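Local coordinates for protein Tv2483 (Treponema vincentii, PDB 6DET) that binds L-arginine with high selectivity as a lipoprotein of the extracellular solute-binding family, probably delivering it to an ABC transporter, at residues A[146-151]-A[173-178]. Sequence-based numbering, arbitrary orientation.
With ARG (arginine), chain B.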
loop_
_atom_site.group_PDB
_atom_site.type_symbol
_atom_site.label_atom_id
_atom_site.label_comp_id
_atom_site.label_asym_id
_atom_site.label_seq_id
_atom_site.Cartn_x
_atom_site.Cartn_y
_atom_site.Cartn_z
ATOM N N ALA A 146 -7.198 10.942 -12.160
ATOM C CA ALA A 146 -7.813 9.737 -11.615
ATOM C C ALA A 146 -6.981 9.242 -10.447
ATOM O O ALA A 146 -5.744 9.302 -10.468
ATOM C CB ALA A 146 -7.950 8.626 -12.663
ATOM N N VAL A 147 -7.678 8.759 -9.426
ATOM C CA VAL A 147 -7.034 8.194 -8.246
ATOM C C VAL A 147 -7.764 6.909 -7.901
ATOM O O VAL A 147 -8.953 6.747 -8.196
ATOM C CB VAL A 147 -7.036 9.174 -7.049
ATOM C CG1 VAL A 147 -6.429 10.511 -7.460
ATOM C CG2 VAL A 147 -8.454 9.362 -6.474
ATOM N N GLU A 148 -7.052 5.989 -7.281
ATOM C CA GLU A 148 -7.717 4.827 -6.708
ATOM C C GLU A 148 -8.589 5.261 -5.518
ATOM O O GLU A 148 -8.164 6.047 -4.662
ATOM C CB GLU A 148 -6.668 3.782 -6.316
ATOM C CG GLU A 148 -7.253 2.451 -5.924
ATOM C CD GLU A 148 -6.199 1.387 -5.548
ATOM O OE1 GLU A 148 -5.013 1.705 -5.268
ATOM O OE2 GLU A 148 -6.592 0.200 -5.492
ATOM N N ALA A 149 -9.833 4.791 -5.492
ATOM C CA ALA A 149 -10.751 5.165 -4.426
ATOM C C ALA A 149 -10.226 4.739 -3.063
ATOM O O ALA A 149 -9.605 3.685 -2.920
ATOM C CB ALA A 149 -12.117 4.519 -4.638
ATOM N N ASP A 150 -10.526 5.563 -2.055
ATOM C CA ASP A 150 -10.225 5.285 -0.645
ATOM C C ASP A 150 -8.741 5.063 -0.382
ATOM O O ASP A 150 -8.370 4.260 0.485
ATOM C CB ASP A 150 -11.027 4.088 -0.132
ATOM C CG ASP A 150 -12.508 4.361 -0.090
ATOM O OD1 ASP A 150 -12.986 4.812 0.969
ATOM O OD2 ASP A 150 -13.190 4.136 -1.113
ATOM N N THR A 151 -7.891 5.810 -1.097
ATOM C CA THR A 151 -6.455 5.792 -0.874
ATOM C C THR A 151 -5.929 7.141 -0.401
ATOM O O THR A 151 -4.708 7.335 -0.372
ATOM C CB THR A 151 -5.698 5.395 -2.142
ATOM O OG1 THR A 151 -5.947 6.376 -3.170
ATOM C CG2 THR A 151 -6.101 4.010 -2.631
ATOM N N ALA A 173 -11.757 1.915 -9.102
ATOM C CA ALA A 173 -11.722 0.772 -8.199
ATOM C C ALA A 173 -10.451 -0.064 -8.278
ATOM O O ALA A 173 -10.178 -0.835 -7.344
ATOM C CB ALA A 173 -12.921 -0.147 -8.485
ATOM N N THR A 174 -9.700 0.010 -9.375
ATOM C CA THR A 174 -8.435 -0.705 -9.483
ATOM C C THR A 174 -7.347 0.183 -10.068
ATOM O O THR A 174 -7.597 1.239 -10.670
ATOM C CB THR A 174 -8.539 -1.957 -10.359
ATOM O OG1 THR A 174 -8.640 -1.573 -11.738
ATOM C CG2 THR A 174 -9.767 -2.798 -9.997
ATOM N N ILE A 175 -6.121 -0.323 -9.969
ATOM C CA ILE A 175 -4.990 0.391 -10.549
ATOM C C ILE A 175 -5.042 0.300 -12.069
ATOM O O ILE A 175 -4.717 1.265 -12.778
ATOM C CB ILE A 175 -3.671 -0.167 -9.985
ATOM C CG1 ILE A 175 -3.579 0.092 -8.468
ATOM C CG2 ILE A 175 -2.472 0.436 -10.719
ATOM C CD1 ILE A 175 -2.485 -0.734 -7.784
ATOM N N ASP A 176 -5.462 -0.854 -12.601
ATOM C CA ASP A 176 -5.547 -0.982 -14.057
ATOM C C ASP A 176 -6.515 0.035 -14.647
ATOM O O ASP A 176 -6.290 0.536 -15.756
ATOM C CB ASP A 176 -5.969 -2.400 -14.444
ATOM C CG ASP A 176 -4.791 -3.366 -14.534
ATOM O OD1 ASP A 176 -3.627 -2.912 -14.520
ATOM O OD2 ASP A 176 -5.038 -4.587 -14.646
ATOM N N GLN A 177 -7.587 0.367 -13.917
ATOM C CA GLN A 177 -8.553 1.341 -14.421
ATOM C C GLN A 177 -7.927 2.721 -14.576
ATOM O O GLN A 177 -8.280 3.464 -15.504
ATOM C CB GLN A 177 -9.766 1.401 -13.495
ATOM C CG GLN A 177 -10.752 0.269 -13.792
ATOM C CD GLN A 177 -11.815 0.120 -12.740
ATOM O OE1 GLN A 177 -11.980 0.980 -11.880
ATOM N NE2 GLN A 177 -12.559 -0.981 -12.809
ATOM N N LEU A 178 -7.022 3.093 -13.664
ATOM C CA LEU A 178 -6.317 4.364 -13.821
ATOM C C LEU A 178 -5.615 4.428 -15.169
ATOM O O LEU A 178 -5.732 5.417 -15.904
ATOM C CB LEU A 178 -5.299 4.556 -12.690
ATOM C CG LEU A 178 -5.801 4.363 -11.258
ATOM C CD1 LEU A 178 -4.631 4.521 -10.310
ATOM C CD2 LEU A 178 -6.914 5.350 -10.913
HETATM N N ARG B . -1.254 3.329 -0.322
HETATM C CA ARG B . -2.678 3.113 -0.685
HETATM C C ARG B . -3.543 3.243 0.564
HETATM O O ARG B . -3.001 3.107 1.677
HETATM C CB ARG B . -2.883 1.734 -1.311
HETATM C CG ARG B . -2.210 1.550 -2.667
HETATM C CD ARG B . -2.353 0.143 -3.241
HETATM N NE ARG B . -3.743 -0.150 -3.527
HETATM C CZ ARG B . -4.506 -0.984 -2.829
HETATM N NH1 ARG B . -5.786 -1.116 -3.189
HETATM N NH2 ARG B . -4.021 -1.656 -1.784
HETATM O OXT ARG B . -4.758 3.458 0.454
#
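Leu-178 packs the first turn of helix 175-184 against the end of strand 143-148. Its CD2 methyl does most of the touching: it rests on the backbone at Val-147, 3.5 Å from Val-147 C, and meets Ala-146 CB at 3.9 Å. Leu-178 CG lies anti to its own carbonyl carbon (chi1 -51°), which carries both methyls across to the strand. Nearer the N-terminus of the helix segment, Ile-175 lays CG1 beside the carboxylate of Glu-148, 3.9 Å from Glu-148 OE1, an apolar flank to a charged group.

The polar work of Glu-148 is aimed at the ligand. With CG anti to the backbone N (chi1 -170°) and the chain extended beyond it, the carboxylate reaches the bound arginine and grips its guanidinium with both oxygens: OE1 accepts a hydrogen bond from ARG NE and OE2 one from ARG NH1, each 2.8 Å.

Each segment also has hydrogen bonds of its own. A type II turn runs from Glu-148 to Thr-151, whose OG1 donates a hydrogen bond to Glu-148 O at 2.7 Å, while Thr-151 CA lies close to ARG OXT. Thr-174 N-caps the helix, its OG1 accepting from Gln-177 N at 3.1 Å.

In the fold, strand 143-148 runs parallel between strands 167-172 and 189-193; Leu-178 also touches Ile-190 and Val-192 of the latter, and Asp-193 just beyond them joins Glu-148 in binding arginine.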